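Long-range contact in ABC transporter, periplasmic substrate-binding protein (Vibrio cholerae O1 biovar eltor, PDB 1TWY), which probably serves as the periplasmic phosphate-binding receptor that delivers its ligand to an ABC-type uptake transporter: residues A[144-156]-A[181-193]. Residues are numbered along the deposited sequence; the frame is centred on the assembly and turned at random. Where two conformers were deposited one is given.
Sequences IAVVTREASSGTR and ALVVNSNSMMKTL
V147 and T148 lie beside L182 and V183 in a parallel strand pair. Three nearly straight backbone bonds join them: L182 N to V146 O, T148 N to L182 O (2.8 Å) and V184 N to T148 O. On the V147 side, helix 187-193 packs over the sheet. V147 CG1, anti to its backbone N (chi1 -166°), meets M190 SE at 3.4 Å. The selenomethionine M190 folds at chi2 (74°) to reach it, and the two side chains run antiparallel. L193 CD2 closes on V147 CG1 at 3.8 Å. On the face of T148, its CG2 touches A181 CB and V183 CG2.

Further along, the R149 guanidinium lies between S186 CA, 3.6 Å above one face, and S153 OG over the opposite face. R149 grips E150 side-on, R149 NE to E150 OE1 at 2.8 Å and R149 NH2 to E150 OE2 at 3.0 Å, a salt bridge that fixes the guanidinium rotation. A water links R149 NH1 to N187 OD1, while N187 ND2 binds S205. S153 OG and S186 OG N-cap the two helices, accepting from R156 N and M189 N respectively. R156 NH1 also holds R149 O (2.7 Å).

Strand 145-149 also pairs with strand 200-205, so strand 182-184 adds to one side of it. Two parallel strands, each leading through a short loop into a serine-capped helix, are characteristic of the alpha/beta lobes of periplasmic binding proteins.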
ATOM      1  N   ILE A 144       5.881   4.057  24.982  1.00 18.24           N
ATOM      2  CA  ILE A 144       5.379   3.523  23.676  1.00 18.63           C
ATOM      3  C   ILE A 144       6.141   2.290  23.190  1.00 19.35           C
ATOM      4  O   ILE A 144       7.383   2.249  23.173  1.00 22.74           O
ATOM      5  CB  ILE A 144       5.345   4.648  22.612  1.00 16.67           C
ATOM      6  CG1 ILE A 144       4.464   5.797  23.053  1.00 17.43           C
ATOM      7  CG2 ILE A 144       4.818   3.969  21.305  1.00 19.20           C
ATOM      8  CD1 ILE A 144       4.560   6.921  22.158  1.00 18.46           C
ATOM      9  N   ALA A 145       5.419   1.230  22.793  1.00 15.72           N
ATOM     10  CA  ALA A 145       6.104   0.113  22.040  1.00 14.81           C
ATOM     11  C   ALA A 145       5.706   0.330  20.551  1.00 17.20           C
ATOM     12  O   ALA A 145       4.496   0.322  20.227  1.00 18.43           O
ATOM     13  CB  ALA A 145       5.674  -1.277  22.488  1.00 17.87           C
ATOM     14  N   VAL A 146       6.658   0.665  19.743  1.00 17.22           N
ATOM     15  CA  VAL A 146       6.434   0.925  18.305  1.00 14.99           C
ATOM     16  C   VAL A 146       6.552  -0.391  17.641  1.00 15.53           C
ATOM     17  O   VAL A 146       7.513  -1.034  17.737  1.00 16.29           O
ATOM     18  CB  VAL A 146       7.572   1.798  17.785  1.00 18.37           C
ATOM     19  CG1 VAL A 146       7.409   2.140  16.304  1.00 17.23           C
ATOM     20  CG2 VAL A 146       7.573   3.115  18.559  1.00 18.87           C
ATOM     21  N   VAL A 147       5.572  -0.756  16.819  1.00 15.43           N
ATOM     22  CA  VAL A 147       5.519  -2.009  16.065  1.00 17.39           C
ATOM     23  C   VAL A 147       5.480  -1.704  14.563  1.00 13.83           C
ATOM     24  O   VAL A 147       4.784  -0.820  14.090  1.00 14.56           O
ATOM     25  CB  VAL A 147       4.368  -2.823  16.456  1.00 13.67           C
ATOM     26  CG1 VAL A 147       4.604  -4.283  15.864  1.00 17.84           C
ATOM     27  CG2 VAL A 147       4.136  -2.848  17.919  1.00 17.13           C
ATOM     28  N   THR A 148       6.283  -2.479  13.804  1.00 13.03           N
ATOM     29  CA  THR A 148       6.441  -2.370  12.436  1.00 15.34           C
ATOM     30  C   THR A 148       6.359  -3.756  11.753  1.00 14.42           C
ATOM     31  O   THR A 148       6.182  -4.759  12.475  1.00 13.19           O
ATOM     32  CB  THR A 148       7.641  -1.516  12.066  1.00 15.01           C
ATOM     33  OG1 THR A 148       7.573  -1.264  10.643  1.00 16.17           O
ATOM     34  CG2 THR A 148       8.979  -2.229  12.345  1.00 18.91           C
ATOM     35  N   ARG A 149       6.559  -3.857  10.495  1.00 15.21           N
ATOM     36  CA  ARG A 149       6.552  -5.100   9.748  1.00 15.81           C
ATOM     37  C   ARG A 149       8.005  -5.426   9.320  1.00 16.10           C
ATOM     38  O   ARG A 149       8.950  -4.634   9.526  1.00 17.34           O
ATOM     39  CB  ARG A 149       5.583  -4.934   8.574  1.00 16.81           C
ATOM     40  CG  ARG A 149       4.133  -4.979   8.917  1.00 18.83           C
ATOM     41  CD  ARG A 149       3.642  -6.385   9.379  1.00 18.13           C
ATOM     42  NE  ARG A 149       3.836  -7.309   8.327  1.00 16.45           N
ATOM     43  CZ  ARG A 149       3.090  -7.389   7.247  1.00 21.09           C
ATOM     44  NH1 ARG A 149       1.931  -6.710   7.180  1.00 19.81           N
ATOM     45  NH2 ARG A 149       3.410  -8.235   6.281  1.00 25.58           N
ATOM     46  N   GLU A 150       8.139  -6.614   8.744  1.00 14.97           N
ATOM     47  CA  GLU A 150       9.392  -7.071   8.248  1.00 17.33           C
ATOM     48  C   GLU A 150       9.933  -6.152   7.138  1.00 15.06           C
ATOM     49  O   GLU A 150       9.175  -5.509   6.407  1.00 15.80           O
ATOM     50  CB  GLU A 150       9.244  -8.516   7.807  1.00 17.34           C
ATOM     51  CG  GLU A 150       8.407  -8.870   6.600  1.00 20.28           C
ATOM     52  CD  GLU A 150       6.923  -8.911   6.754  1.00 20.16           C
ATOM     53  OE1 GLU A 150       6.315  -8.487   7.785  1.00 19.39           O
ATOM     54  OE2 GLU A 150       6.205  -9.130   5.680  1.00 24.15           O
ATOM     55  N   ALA A 151      11.241  -6.299   6.890  1.00 18.46           N
ATOM     56  CA  ALA A 151      11.973  -5.469   6.006  1.00 19.74           C
ATOM     57  C   ALA A 151      11.497  -5.526   4.595  1.00 21.49           C
ATOM     58  O   ALA A 151      11.446  -4.496   3.912  1.00 26.14           O
ATOM     59  CB  ALA A 151      13.420  -5.636   6.142  1.00 19.43           C
ATOM     60  N   SER A 152      11.048  -6.711   4.196  1.00 20.18           N
ATOM     61  CA  SER A 152      10.564  -6.983   2.824  1.00 24.08           C
ATOM     62  C   SER A 152       9.094  -6.606   2.633  1.00 21.71           C
ATOM     63  O   SER A 152       8.544  -6.693   1.548  1.00 25.39           O
ATOM     64  CB  SER A 152      10.699  -8.440   2.464  1.00 25.89           C
ATOM     65  OG  SER A 152       9.892  -9.288   3.243  1.00 26.56           O
ATOM     66  N   SER A 153       8.420  -6.170   3.666  1.00 19.53           N
ATOM     67  CA  SER A 153       6.975  -5.829   3.546  1.00 18.08           C
ATOM     68  C   SER A 153       6.644  -4.638   2.746  1.00 17.70           C
ATOM     69  O   SER A 153       7.142  -3.532   2.998  1.00 19.13           O
ATOM     70  CB  SER A 153       6.346  -5.633   4.928  1.00 19.12           C
ATOM     71  OG  SER A 153       5.138  -4.941   4.895  1.00 19.18           O
ATOM     72  N   GLY A 154       5.768  -4.859   1.742  1.00 19.35           N
ATOM     73  CA  GLY A 154       5.194  -3.757   1.000  1.00 19.80           C
ATOM     74  C   GLY A 154       4.441  -2.732   1.801  1.00 17.25           C
ATOM     75  O   GLY A 154       4.445  -1.504   1.481  1.00 19.78           O
ATOM     76  N   THR A 155       3.709  -3.210   2.814  1.00 18.10           N
ATOM     77  CA  THR A 155       2.944  -2.354   3.645  1.00 17.97           C
ATOM     78  C   THR A 155       3.880  -1.418   4.432  1.00 16.71           C
ATOM     79  O   THR A 155       3.631  -0.221   4.516  1.00 19.82           O
ATOM     80  CB  THR A 155       2.172  -3.249   4.582  1.00 24.51           C
ATOM     81  OG1 THR A 155       1.210  -3.962   3.775  1.00 25.10           O
ATOM     82  CG2 THR A 155       1.374  -2.454   5.521  1.00 27.53           C
ATOM     83  N   ARG A 156       4.934  -2.016   4.898  1.00 16.19           N
ATOM     84  CA  ARG A 156       6.005  -1.205   5.632  1.00 14.16           C
ATOM     85  C   ARG A 156       6.596  -0.154   4.710  1.00 19.14           C
ATOM     86  O   ARG A 156       6.772   1.024   5.143  1.00 18.52           O
ATOM     87  CB  ARG A 156       7.061  -2.036   6.193  1.00 16.47           C
ATOM     88  CG  ARG A 156       8.049  -1.222   6.993  1.00 15.98           C
ATOM     89  CD  ARG A 156       9.118  -2.100   7.510  1.00 20.05           C
ATOM     90  NE  ARG A 156      10.196  -1.375   8.091  1.00 26.98           N
ATOM     91  CZ  ARG A 156      11.182  -1.899   8.847  1.00 34.69           C
ATOM     92  NH1 ARG A 156      11.249  -3.187   9.283  1.00 24.29           N
ATOM     93  NH2 ARG A 156      12.118  -1.038   9.252  1.00 28.29           N
ATOM     94  N   ALA A 181      12.070  -0.367  17.287  1.00 17.36           N
ATOM     95  CA  ALA A 181      10.742  -0.863  16.867  1.00 17.37           C
ATOM     96  C   ALA A 181      10.717  -2.386  16.841  1.00 16.47           C
ATOM     97  O   ALA A 181      11.700  -3.041  16.532  1.00 22.78           O
ATOM     98  CB  ALA A 181      10.515  -0.382  15.532  1.00 19.46           C
ATOM     99  N   LEU A 182       9.561  -2.966  17.145  1.00 15.57           N
ATOM    100  CA  LEU A 182       9.420  -4.435  17.131  1.00 16.14           C
ATOM    101  C   LEU A 182       8.824  -4.828  15.808  1.00 19.14           C
ATOM    102  O   LEU A 182       7.963  -4.178  15.252  1.00 18.74           O
ATOM    103  CB  LEU A 182       8.418  -4.787  18.171  1.00 19.42           C
ATOM    104  CG  LEU A 182       8.979  -4.670  19.582  1.00 30.29           C
ATOM    105  CD1 LEU A 182       7.787  -4.520  20.391  1.00 35.24           C
ATOM    106  CD2 LEU A 182       9.775  -5.991  19.817  1.00 31.94           C
ATOM    107  N   VAL A 183       9.323  -5.907  15.283  1.00 16.29           N
ATOM    108  CA  VAL A 183       8.857  -6.388  13.984  1.00 14.40           C
ATOM    109  C   VAL A 183       7.930  -7.576  14.181  1.00 14.33           C
ATOM    110  O   VAL A 183       8.237  -8.533  14.895  1.00 16.47           O
ATOM    111  CB  VAL A 183      10.067  -6.904  13.141  1.00 16.83           C
ATOM    112  CG1 VAL A 183       9.624  -7.611  11.893  1.00 15.08           C
ATOM    113  CG2 VAL A 183      10.950  -5.697  12.676  1.00 18.27           C
ATOM    114  N   VAL A 184       6.834  -7.507  13.454  1.00 14.85           N
ATOM    115  CA  VAL A 184       5.902  -8.636  13.246  1.00 13.73           C
ATOM    116  C   VAL A 184       5.745  -8.890  11.755  1.00 14.08           C
ATOM    117  O   VAL A 184       6.123  -8.079  10.928  1.00 15.40           O
ATOM    118  CB  VAL A 184       4.552  -8.378  13.893  1.00 14.24           C
ATOM    119  CG1 VAL A 184       4.677  -8.120  15.390  1.00 14.07           C
ATOM    120  CG2 VAL A 184       3.786  -7.221  13.275  1.00 14.63           C
ATOM    121  N   ASN A 185       5.191 -10.063  11.408  1.00 18.15           N
ATOM    122  CA  ASN A 185       5.271 -10.562  10.045  1.00 16.56           C
ATOM    123  C   ASN A 185       3.920 -10.764   9.319  1.00 16.54           C
ATOM    124  O   ASN A 185       3.925 -11.358   8.220  1.00 18.20           O
ATOM    125  CB  ASN A 185       6.119 -11.813   9.974  1.00 15.88           C
ATOM    126  CG  ASN A 185       5.450 -12.988  10.476  1.00 15.34           C
ATOM    127  OD1 ASN A 185       4.456 -12.885  11.186  1.00 18.11           O
ATOM    128  ND2 ASN A 185       5.990 -14.233  10.078  1.00 23.64           N
ATOM    129  N   SER A 186       2.865 -10.164   9.842  1.00 16.01           N
ATOM    130  CA  SER A 186       1.562 -10.143   9.175  1.00 17.70           C
ATOM    131  C   SER A 186       0.649  -9.176   9.828  1.00 17.78           C
ATOM    132  O   SER A 186       0.809  -8.790  11.028  1.00 14.41           O
ATOM    133  CB  SER A 186       1.022 -11.588   9.280  1.00 17.70           C
ATOM    134  OG  SER A 186       0.587 -11.941  10.608  1.00 16.42           O
ATOM    135  N   ASN A 187      -0.461  -8.813   9.146  1.00 14.70           N
ATOM    136  CA  ASN A 187      -1.527  -8.070   9.745  1.00 18.56           C
ATOM    137  C   ASN A 187      -2.097  -8.762  10.932  1.00 17.62           C
ATOM    138  O   ASN A 187      -2.453  -8.154  11.936  1.00 16.66           O
ATOM    139  CB  ASN A 187      -2.644  -7.788   8.733  1.00 19.24           C
ATOM    140  CG  ASN A 187      -2.251  -6.795   7.677  1.00 17.84           C
ATOM    141  OD1 ASN A 187      -1.689  -5.700   7.977  1.00 16.93           O
ATOM    142  ND2 ASN A 187      -2.702  -7.101   6.419  1.00 22.47           N
ATOM    143  N   SER A 188      -2.245 -10.119  10.832  1.00 15.20           N
ATOM    144  CA  SER A 188      -2.836 -10.844  11.892  1.00 16.39           C
ATOM    145  C   SER A 188      -2.037 -10.746  13.213  1.00 13.92           C
ATOM    146  O   SER A 188      -2.586 -10.563  14.282  1.00 16.75           O
ATOM    147  CB  SER A 188      -2.932 -12.295  11.421  1.00 18.17           C
ATOM    148  OG  SER A 188      -4.103 -12.460  10.684  0.60 23.63           O
HETATM  149  N   MSE A 189      -0.745 -10.850  13.012  1.00 13.69           N
HETATM  150  CA  MSE A 189       0.187 -10.919  14.168  1.00 14.75           C
HETATM  151  C   MSE A 189       0.259  -9.467  14.706  1.00 15.40           C
HETATM  152  O   MSE A 189       0.345  -9.261  15.887  1.00 14.86           O
HETATM  153  CB  MSE A 189       1.566 -11.448  13.810  1.00 15.22           C
HETATM  154  CG  MSE A 189       2.479 -11.532  14.998  1.00 16.06           C
HETATM  155 SE   MSE A 189       4.181 -12.273  14.476  1.00 23.95          SE
HETATM  156  CE  MSE A 189       5.028 -12.030  16.079  1.00 20.92           C
HETATM  157  N   MSE A 190       0.195  -8.463  13.857  1.00 15.56           N
HETATM  158  CA  MSE A 190       0.151  -7.089  14.312  1.00 15.20           C
HETATM  159  C   MSE A 190      -1.043  -6.834  15.208  1.00 12.00           C
HETATM  160  O   MSE A 190      -0.927  -6.192  16.237  1.00 14.92           O
HETATM  161  CB  MSE A 190       0.127  -6.141  13.126  1.00 16.32           C
HETATM  162  CG  MSE A 190      -0.030  -4.710  13.441  1.00 11.82           C
HETATM  163 SE   MSE A 190       1.627  -3.967  14.191  1.00 25.14          SE
HETATM  164  CE  MSE A 190       2.585  -3.741  12.863  1.00 16.57           C
ATOM    165  N   LYS A 191      -2.254  -7.211  14.748  1.00 13.80           N
ATOM    166  CA  LYS A 191      -3.401  -7.056  15.567  1.00 17.66           C
ATOM    167  C   LYS A 191      -3.318  -7.822  16.892  1.00 14.37           C
ATOM    168  O   LYS A 191      -3.662  -7.221  17.855  1.00 16.40           O
ATOM    169  CB  LYS A 191      -4.642  -7.457  14.835  1.00 14.65           C
ATOM    170  CG  LYS A 191      -4.957  -6.563  13.636  1.00 16.28           C
ATOM    171  CD  LYS A 191      -6.328  -6.965  12.869  1.00 22.13           C
ATOM    172  CE  LYS A 191      -6.139  -8.208  12.056  1.00 21.98           C
ATOM    173  NZ  LYS A 191      -7.535  -8.622  11.464  1.00 18.07           N
ATOM    174  N   THR A 192      -2.856  -9.060  16.877  1.00 16.74           N
ATOM    175  CA  THR A 192      -2.715  -9.814  18.119  1.00 15.61           C
ATOM    176  C   THR A 192      -1.754  -9.100  19.056  1.00 14.47           C
ATOM    177  O   THR A 192      -2.047  -9.012  20.270  1.00 15.83           O
ATOM    178  CB  THR A 192      -2.276 -11.236  17.793  1.00 17.97           C
ATOM    179  OG1 THR A 192      -3.311 -11.794  16.948  1.00 19.79           O
ATOM    180  CG2 THR A 192      -2.210 -12.044  19.031  1.00 18.20           C
ATOM    181  N   LEU A 193      -0.643  -8.614  18.542  1.00 16.31           N
ATOM    182  CA  LEU A 193       0.300  -7.874  19.396  1.00 17.65           C
ATOM    183  C   LEU A 193      -0.279  -6.664  19.992  1.00 15.78           C
ATOM    184  O   LEU A 193      -0.213  -6.418  21.232  1.00 18.86           O
ATOM    185  CB  LEU A 193       1.624  -7.618  18.659  1.00 18.99           C
ATOM    186  CG  LEU A 193       2.801  -7.238  19.517  1.00 21.73           C
ATOM    187  CD1 LEU A 193       3.296  -8.375  20.416  1.00 22.72           C
ATOM    188  CD2 LEU A 193       3.907  -6.739  18.670  1.00 23.24           C
TER
HETATM  189  O   HOH W   1       0.611  -4.893   9.192  1.00 21.06           O